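Local coordinates for putative acyl-[acyl-carrier-protein] desaturase DesA2 (Mycobacterium tuberculosis, PDB 1ZA0) that probably introduces a double bond into acyl chains carried by acyl carrier protein, using a di-iron site, in mycobacterial fatty acid biosynthesis, at residues 180-183 with 184-187; 248-251 with 252-256; 69-72 with 73-77. All coordinates share one frame; numbering follows the deposited sequence.

Interaction 1: residues 180-183 with 184-187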
loop_
_atom_site.group_PDB
_atom_site.type_symbol
_atom_site.label_atom_id
_atom_site.label_comp_id
_atom_site.label_asym_id
_atom_site.label_seq_id
_atom_site.Cartn_x
_atom_site.Cartn_y
_atom_site.Cartn_z
ATOM N N GLY A 180 6.017 10.233 10.919
ATOM C CA GLY A 180 7.051 10.383 9.922
ATOM C C GLY A 180 7.238 9.179 9.012
ATOM O O GLY A 180 7.339 9.303 7.784
ATOM N N LEU A 181 7.238 8.022 9.627
ATOM C CA LEU A 181 7.392 6.745 8.924
ATOM C C LEU A 181 6.235 6.496 7.966
ATOM O O LEU A 181 6.434 6.197 6.766
ATOM C CB LEU A 181 7.474 5.622 9.961
ATOM C CG LEU A 181 7.854 4.210 9.450
ATOM C CD1 LEU A 181 8.192 3.373 10.683
ATOM C CD2 LEU A 181 6.743 3.560 8.753
ATOM N N ILE A 182 5.000 6.601 8.481
ATOM C CA ILE A 182 3.848 6.382 7.667
ATOM C C ILE A 182 3.722 7.440 6.545
ATOM O O ILE A 182 3.305 7.117 5.438
ATOM C CB ILE A 182 2.532 6.286 8.462
ATOM C CG1 ILE A 182 2.596 5.164 9.531
ATOM C CG2 ILE A 182 1.387 5.999 7.519
ATOM C CD1 ILE A 182 2.807 3.696 8.950
ATOM N N ASP A 183 4.052 8.676 6.850
ATOM C CA ASP A 183 4.071 9.704 5.813
ATOM C C ASP A 183 5.096 9.364 4.691
ATOM O O ASP A 183 4.798 9.603 3.524
ATOM C CB ASP A 183 4.434 11.015 6.477
ATOM C CG ASP A 183 4.659 12.117 5.516
ATOM O OD1 ASP A 183 3.647 12.693 5.041
ATOM O OD2 ASP A 183 5.800 12.477 5.232
ATOM N N ARG A 184 6.288 8.856 5.031
ATOM C CA ARG A 184 7.251 8.410 3.989
ATOM C C ARG A 184 6.633 7.333 3.108
ATOM O O ARG A 184 6.747 7.396 1.873
ATOM C CB ARG A 184 8.605 7.928 4.556
ATOM C CG ARG A 184 9.569 9.001 5.026
ATOM C CD ARG A 184 10.213 9.932 3.938
ATOM N NE ARG A 184 11.335 10.680 4.530
ATOM C CZ ARG A 184 12.401 11.190 3.893
ATOM N NH1 ARG A 184 13.328 11.827 4.605
ATOM N NH2 ARG A 184 12.550 11.087 2.576
ATOM N N ILE A 185 6.019 6.334 3.732
ATOM C CA ILE A 185 5.347 5.245 3.025
ATOM C C ILE A 185 4.237 5.770 2.099
ATOM O O ILE A 185 4.152 5.365 0.882
ATOM C CB ILE A 185 4.768 4.221 4.003
ATOM C CG1 ILE A 185 5.890 3.497 4.760
ATOM C CG2 ILE A 185 3.892 3.192 3.272
ATOM C CD1 ILE A 185 5.344 2.429 5.768
ATOM N N ALA A 186 3.418 6.692 2.637
ATOM C CA ALA A 186 2.319 7.280 1.856
ATOM C C ALA A 186 2.847 7.949 0.579
ATOM O O ALA A 186 2.218 7.790 -0.479
ATOM C CB ALA A 186 1.562 8.264 2.642
ATOM N N ARG A 187 3.928 8.701 0.704
ATOM C CA ARG A 187 4.569 9.377 -0.428
ATOM C C ARG A 187 5.125 8.416 -1.489
ATOM O O ARG A 187 5.056 8.695 -2.713
ATOM C CB ARG A 187 5.653 10.307 0.046
ATOM C CG ARG A 187 5.137 11.474 0.819
ATOM C CD ARG A 187 6.218 12.388 1.390
ATOM N NE ARG A 187 5.645 13.234 2.454
ATOM C CZ ARG A 187 4.867 14.295 2.237
ATOM N NH1 ARG A 187 4.630 14.737 0.976
ATOM N NH2 ARG A 187 4.369 14.959 3.276
#

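Interaction 2: residues 248-251 with 252-256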
loop_
_atom_site.group_PDB
_atom_site.type_symbol
_atom_site.label_atom_id
_atom_site.label_comp_id
_atom_site.label_asym_id
_atom_site.label_seq_id
_atom_site.Cartn_x
_atom_site.Cartn_y
_atom_site.Cartn_z
ATOM N N PRO A 248 -16.573 2.919 2.246
ATOM C CA PRO A 248 -16.782 4.271 1.729
ATOM C C PRO A 248 -15.517 4.917 1.126
ATOM O O PRO A 248 -15.626 5.616 0.140
ATOM C CB PRO A 248 -17.224 5.074 2.976
ATOM C CG PRO A 248 -17.650 4.088 3.967
ATOM C CD PRO A 248 -16.808 2.871 3.700
ATOM N N GLN A 249 -14.362 4.743 1.764
ATOM C CA GLN A 249 -13.136 5.271 1.210
ATOM C C GLN A 249 -12.864 4.524 -0.117
ATOM O O GLN A 249 -12.506 5.154 -1.102
ATOM C CB GLN A 249 -11.979 5.139 2.191
ATOM C CG GLN A 249 -12.058 6.109 3.348
ATOM C CD GLN A 249 -13.072 5.727 4.453
ATOM O OE1 GLN A 249 -13.382 4.560 4.671
ATOM N NE2 GLN A 249 -13.607 6.735 5.112
ATOM N N LEU A 250 -13.133 3.219 -0.164
ATOM C CA LEU A 250 -12.834 2.416 -1.326
ATOM C C LEU A 250 -13.683 2.846 -2.499
ATOM O O LEU A 250 -13.177 3.057 -3.597
ATOM C CB LEU A 250 -13.057 0.956 -1.014
ATOM C CG LEU A 250 -12.768 -0.039 -2.125
ATOM C CD1 LEU A 250 -11.305 0.050 -2.635
ATOM C CD2 LEU A 250 -13.050 -1.495 -1.651
ATOM N N ARG A 251 -14.981 2.962 -2.250
ATOM C CA ARG A 251 -15.938 3.462 -3.226
ATOM C C ARG A 251 -15.502 4.844 -3.764
ATOM O O ARG A 251 -15.336 5.032 -4.944
ATOM C CB ARG A 251 -17.376 3.442 -2.584
ATOM C CG ARG A 251 -18.569 3.674 -3.559
ATOM C CD ARG A 251 -19.912 4.196 -2.924
ATOM N NE ARG A 251 -19.829 5.632 -2.569
ATOM C CZ ARG A 251 -20.776 6.559 -2.765
ATOM N NH1 ARG A 251 -21.942 6.276 -3.359
ATOM N NH2 ARG A 251 -20.542 7.809 -2.368
ATOM N N GLN A 252 -15.248 5.809 -2.913
ATOM C CA GLN A 252 -14.781 7.077 -3.426
ATOM C C GLN A 252 -13.473 6.971 -4.270
ATOM O O GLN A 252 -13.403 7.583 -5.336
ATOM C CB GLN A 252 -14.558 8.115 -2.319
ATOM C CG GLN A 252 -14.540 9.573 -2.786
ATOM C CD GLN A 252 -15.766 9.905 -3.678
ATOM O OE1 GLN A 252 -16.886 9.818 -3.198
ATOM N NE2 GLN A 252 -15.540 10.231 -4.977
ATOM N N LEU A 253 -12.443 6.259 -3.800
ATOM C CA LEU A 253 -11.149 6.273 -4.548
ATOM C C LEU A 253 -11.334 5.572 -5.905
ATOM O O LEU A 253 -10.685 5.939 -6.857
ATOM C CB LEU A 253 -9.960 5.670 -3.781
ATOM C CG LEU A 253 -9.912 4.184 -3.497
ATOM C CD1 LEU A 253 -9.302 3.402 -4.666
ATOM C CD2 LEU A 253 -9.133 3.894 -2.195
ATOM N N ILE A 254 -12.201 4.569 -5.971
ATOM C CA ILE A 254 -12.477 3.922 -7.231
ATOM C C ILE A 254 -13.084 4.925 -8.253
ATOM O O ILE A 254 -12.692 4.954 -9.392
ATOM C CB ILE A 254 -13.408 2.747 -7.096
ATOM C CG1 ILE A 254 -12.738 1.577 -6.399
ATOM C CG2 ILE A 254 -13.848 2.238 -8.525
ATOM C CD1 ILE A 254 -13.778 0.564 -5.787
ATOM N N SER A 255 -14.092 5.676 -7.829
ATOM C CA SER A 255 -14.636 6.791 -8.608
ATOM C C SER A 255 -13.584 7.819 -9.018
ATOM O O SER A 255 -13.512 8.185 -10.170
ATOM C CB SER A 255 -15.727 7.491 -7.792
ATOM O OG SER A 255 -16.339 8.527 -8.521
ATOM N N ASP A 256 -12.764 8.273 -8.089
ATOM C CA ASP A 256 -11.688 9.195 -8.403
ATOM C C ASP A 256 -10.660 8.638 -9.405
ATOM O O ASP A 256 -10.140 9.385 -10.206
ATOM C CB ASP A 256 -10.925 9.641 -7.162
ATOM C CG ASP A 256 -11.800 10.283 -6.077
ATOM O OD1 ASP A 256 -12.905 10.801 -6.369
ATOM O OD2 ASP A 256 -11.389 10.305 -4.880
#

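Interaction 3: residues 69-72 with 73-77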
loop_
_atom_site.group_PDB
_atom_site.type_symbol
_atom_site.label_atom_id
_atom_site.label_comp_id
_atom_site.label_asym_id
_atom_site.label_seq_id
_atom_site.Cartn_x
_atom_site.Cartn_y
_atom_site.Cartn_z
ATOM N N CYS A 69 -1.457 -0.580 11.306
ATOM C CA CYS A 69 -0.070 -0.903 11.025
ATOM C C CYS A 69 0.147 -2.431 10.786
ATOM O O CYS A 69 0.967 -2.802 9.995
ATOM C CB CYS A 69 0.860 -0.439 12.137
ATOM S SG CYS A 69 1.076 1.345 12.227
ATOM N N GLU A 70 -0.548 -3.260 11.538
ATOM C CA GLU A 70 -0.465 -4.711 11.391
ATOM C C GLU A 70 -1.022 -5.152 10.072
ATOM O O GLU A 70 -0.425 -5.989 9.414
ATOM C CB GLU A 70 -1.174 -5.447 12.526
ATOM C CG GLU A 70 -0.521 -5.154 13.852
ATOM C CD GLU A 70 -1.163 -5.864 15.018
ATOM O OE1 GLU A 70 -2.288 -5.527 15.453
ATOM O OE2 GLU A 70 -0.475 -6.775 15.520
ATOM N N ILE A 71 -2.128 -4.531 9.642
ATOM C CA ILE A 71 -2.663 -4.814 8.310
ATOM C C ILE A 71 -1.659 -4.461 7.236
ATOM O O ILE A 71 -1.430 -5.253 6.317
ATOM C CB ILE A 71 -4.003 -4.045 8.092
ATOM C CG1 ILE A 71 -5.076 -4.621 9.010
ATOM C CG2 ILE A 71 -4.420 -4.079 6.567
ATOM C CD1 ILE A 71 -6.249 -3.634 9.226
ATOM N N LEU A 72 -0.994 -3.297 7.360
ATOM C CA LEU A 72 -0.004 -2.870 6.355
ATOM C C LEU A 72 1.176 -3.818 6.262
ATOM O O LEU A 72 1.697 -4.174 5.154
ATOM C CB LEU A 72 0.551 -1.470 6.629
ATOM C CG LEU A 72 -0.230 -0.273 6.172
ATOM C CD1 LEU A 72 0.439 1.057 6.621
ATOM C CD2 LEU A 72 -0.449 -0.346 4.690
ATOM N N LEU A 73 1.605 -4.206 7.441
ATOM C CA LEU A 73 2.757 -5.073 7.549
ATOM C C LEU A 73 2.491 -6.418 6.898
ATOM O O LEU A 73 3.337 -6.940 6.090
ATOM C CB LEU A 73 3.141 -5.212 9.001
ATOM C CG LEU A 73 4.273 -6.220 9.232
ATOM C CD1 LEU A 73 5.565 -5.811 8.448
ATOM C CD2 LEU A 73 4.530 -6.415 10.696
ATOM N N ILE A 74 1.302 -6.972 7.160
ATOM C CA ILE A 74 0.943 -8.273 6.590
ATOM C C ILE A 74 0.913 -8.175 5.064
ATOM O O ILE A 74 1.414 -9.043 4.352
ATOM C CB ILE A 74 -0.447 -8.749 7.118
ATOM C CG1 ILE A 74 -0.421 -9.075 8.611
ATOM C CG2 ILE A 74 -0.993 -9.954 6.325
ATOM C CD1 ILE A 74 0.261 -10.336 8.929
ATOM N N LEU A 75 0.300 -7.121 4.558
ATOM C CA LEU A 75 0.188 -6.911 3.103
ATOM C C LEU A 75 1.568 -6.683 2.466
ATOM O O LEU A 75 1.897 -7.230 1.400
ATOM C CB LEU A 75 -0.719 -5.729 2.821
ATOM C CG LEU A 75 -2.212 -5.900 3.150
ATOM C CD1 LEU A 75 -2.989 -4.666 2.786
ATOM C CD2 LEU A 75 -2.795 -7.189 2.451
ATOM N N LYS A 76 2.390 -5.883 3.132
ATOM C CA LYS A 76 3.703 -5.556 2.582
ATOM C C LYS A 76 4.640 -6.789 2.575
ATOM O O LYS A 76 5.450 -6.916 1.684
ATOM C CB LYS A 76 4.375 -4.404 3.332
ATOM C CG LYS A 76 3.648 -3.040 3.209
ATOM C CD LYS A 76 3.993 -2.274 2.048
ATOM C CE LYS A 76 3.187 -0.933 2.040
ATOM N NZ LYS A 76 3.498 -0.419 0.717
ATOM N N ASP A 77 4.553 -7.627 3.600
ATOM C CA ASP A 77 5.336 -8.882 3.651
ATOM C C ASP A 77 4.944 -9.877 2.508
ATOM O O ASP A 77 5.763 -10.660 2.086
ATOM C CB ASP A 77 5.122 -9.573 4.972
ATOM C CG ASP A 77 6.056 -9.064 6.060
ATOM O OD1 ASP A 77 7.074 -8.417 5.724
ATOM O OD2 ASP A 77 5.864 -9.334 7.276
#

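Interaction 1: residues 180-183 with 184-187
Asp183 and Arg187 form an i to i+4 salt bridge along helix 176-206, one of the helices that carry the metal ligands. Arg187 NE donates to Asp183 OD2 at 2.9 Å, and the bond is nearly straight. The carboxylate oxygen lies in the plane of the guanidinium, at its edge. NE, in turn, comes from above the carboxylate plane (36° out of it), and the two planes are turned 66° apart. Asp183 OD1 is also close, 3.0 Å from Arg187 NH2. Asp183 holds CG anti to its own backbone N (chi1 173°), which puts the carboxylate on the carbonyl side and within range of the next turn. Arg187 runs extended from CG to NE to meet it.

Another side of the helix is apolar. Leu181 and Ile185 lie side by side and point the same way. Leu181 CD2 is 3.5 Å from Ile185 CD1, tighter than usual for two methyl carbons. Ile182 CD1 stands 4.3 Å from the same Ile185 CD1. These side chains pack on Ala113, Leu114 and His110 of helix 95-121 and on Leu169 and Cys166 of helix 148-172. Arg184 heads elsewhere: in the conformer given here, its NE is hydrogen-bonded to Tyr37 OH.

The backbone bonds are those of an ordinary alpha helix, such as Ala186 N to Ile182 O at 2.8 Å. The result is an amphipathic helix of a four-helix bundle. Ile185 lies beside Glu189, a manganese ligand one turn on, as expected for the core of a ferritin-like metal site.

Interaction 2: residues 248-251 with 252-256
The flat groups of Arg251 and Gln252 come near each other without bonding. Gln252 OE1 approaches the guanidinium of Arg251 obliquely and stays 4.2 Å from its NH2. The other end of the Gln252 amide is bonded. NE2 donates to Asp256 OD1 at 3.0 Å, one turn further along the helix. Asp256 OD1 lies in the plane of the Gln252 amide. Seen from the acid, NE2 stands well above the carboxylate plane, 40° out of it. The Gln252 chain bends at chi2 (50°), which turns the amide forward along the helix toward Asp256. Gln252 NE2 is also hydrogen-bonded to Thr274 OG1, and Ser255 OG to Thr274 N, so Thr274, the end of the modelled chain, is tied to the Gln252 and Ser255 side of the helix. With two partners on NE2, the turn of the amide is fixed.

The apolar side is made by Leu250, Leu253 and Ile254. Leu250 and Ile254 are a turn apart and run at a slant to each other, with Leu250 CG 3.8 Å from Ile254 CD1. Ile254 CG1 also presses on the backbone, 3.2 Å from Leu250 O. Leu253 takes the less common first torsion (chi1 69°), with CG between its own N and carbonyl carbon. That lays CG 3.5 Å from Leu250 O.

Four i to i+4 backbone bonds join the turns. Ser255 N to Arg251 O, at 3.2 Å, is almost straight.

Helix 247-260 rests on helix 148-172, where Leu250 and Leu253 touch Cys161, Gln249 touches Asn168 and Asp256 touches Arg160, while Phe245, in the loop just before the helix, packs against both leucines.

Interaction 3: residues 69-72 with 73-77
Backbone hydrogen bonds tie residues 69-72 to residues 73-76 in the i to i+4 pattern of an alpha helix, here helix 63-77. Lys76 N to Leu72 O is the shortest of them, at 2.7 Å. Leu75 N reaches Ile71 O at 3.1 Å.

Apolar contact between side chains is slight across this turn. Ile71 and Leu75 lie side by side and point the same way, with Ile71 CG2 4.1 Å from Leu75 CD1. The hydrophobic groups mostly face other helices. Leu72 packs on Phe165, Cys166 and Leu169 of helix 148-172, and Ile71 on Leu236 and Val239 of helix 233-241.

Side chains also press on carbonyl oxygens of the turn before. Lys76 CG is 3.0 Å from Leu72 O. Ile74 CG1 is 3.2 Å from Glu70 O, and Leu75 CG is 3.3 Å from Ile71 O. In all three the branch lies beside its own backbone N (for Lys76 chi1 is -65°), which turns it back over the preceding turn.

Charged groups reach beyond the helix. Glu70 OE1 forms a salt bridge with Lys235 NZ. Lys76 bends at chi2 and then runs extended to NZ. There it makes salt bridges with Glu189 and Glu107, both manganese ligands, and a hydrogen bond to His110 ND1. These three residues are expected to bind the first iron. The ammonium probably takes that metal's place beside the single manganese. Its positive charge would balance the carboxylates there, consistent with only one metal being bound.

Along the chain the order is interaction 3, interaction 1, interaction 2, on helices 63-77, 176-206 and 247-260. All three belong to the same helical, ferritin-like desaturase fold. Interactions 1 and 3 have centres about 14 Å apart and touch through Ile182 CD1 and Leu72 CD1, 4.2 Å from each other. Both approach the metal site, from two different helices. Interaction 2 stands apart: its centre is about 21 Å from those of the others. Helix 148-172 touches all three. Helix 176-206 carries the ligands Glu189 and His192, and Lys76 of helix 63-77 reaches the site. Helix 247-260 carries no metal ligand and probably packs on the outside of the bundle.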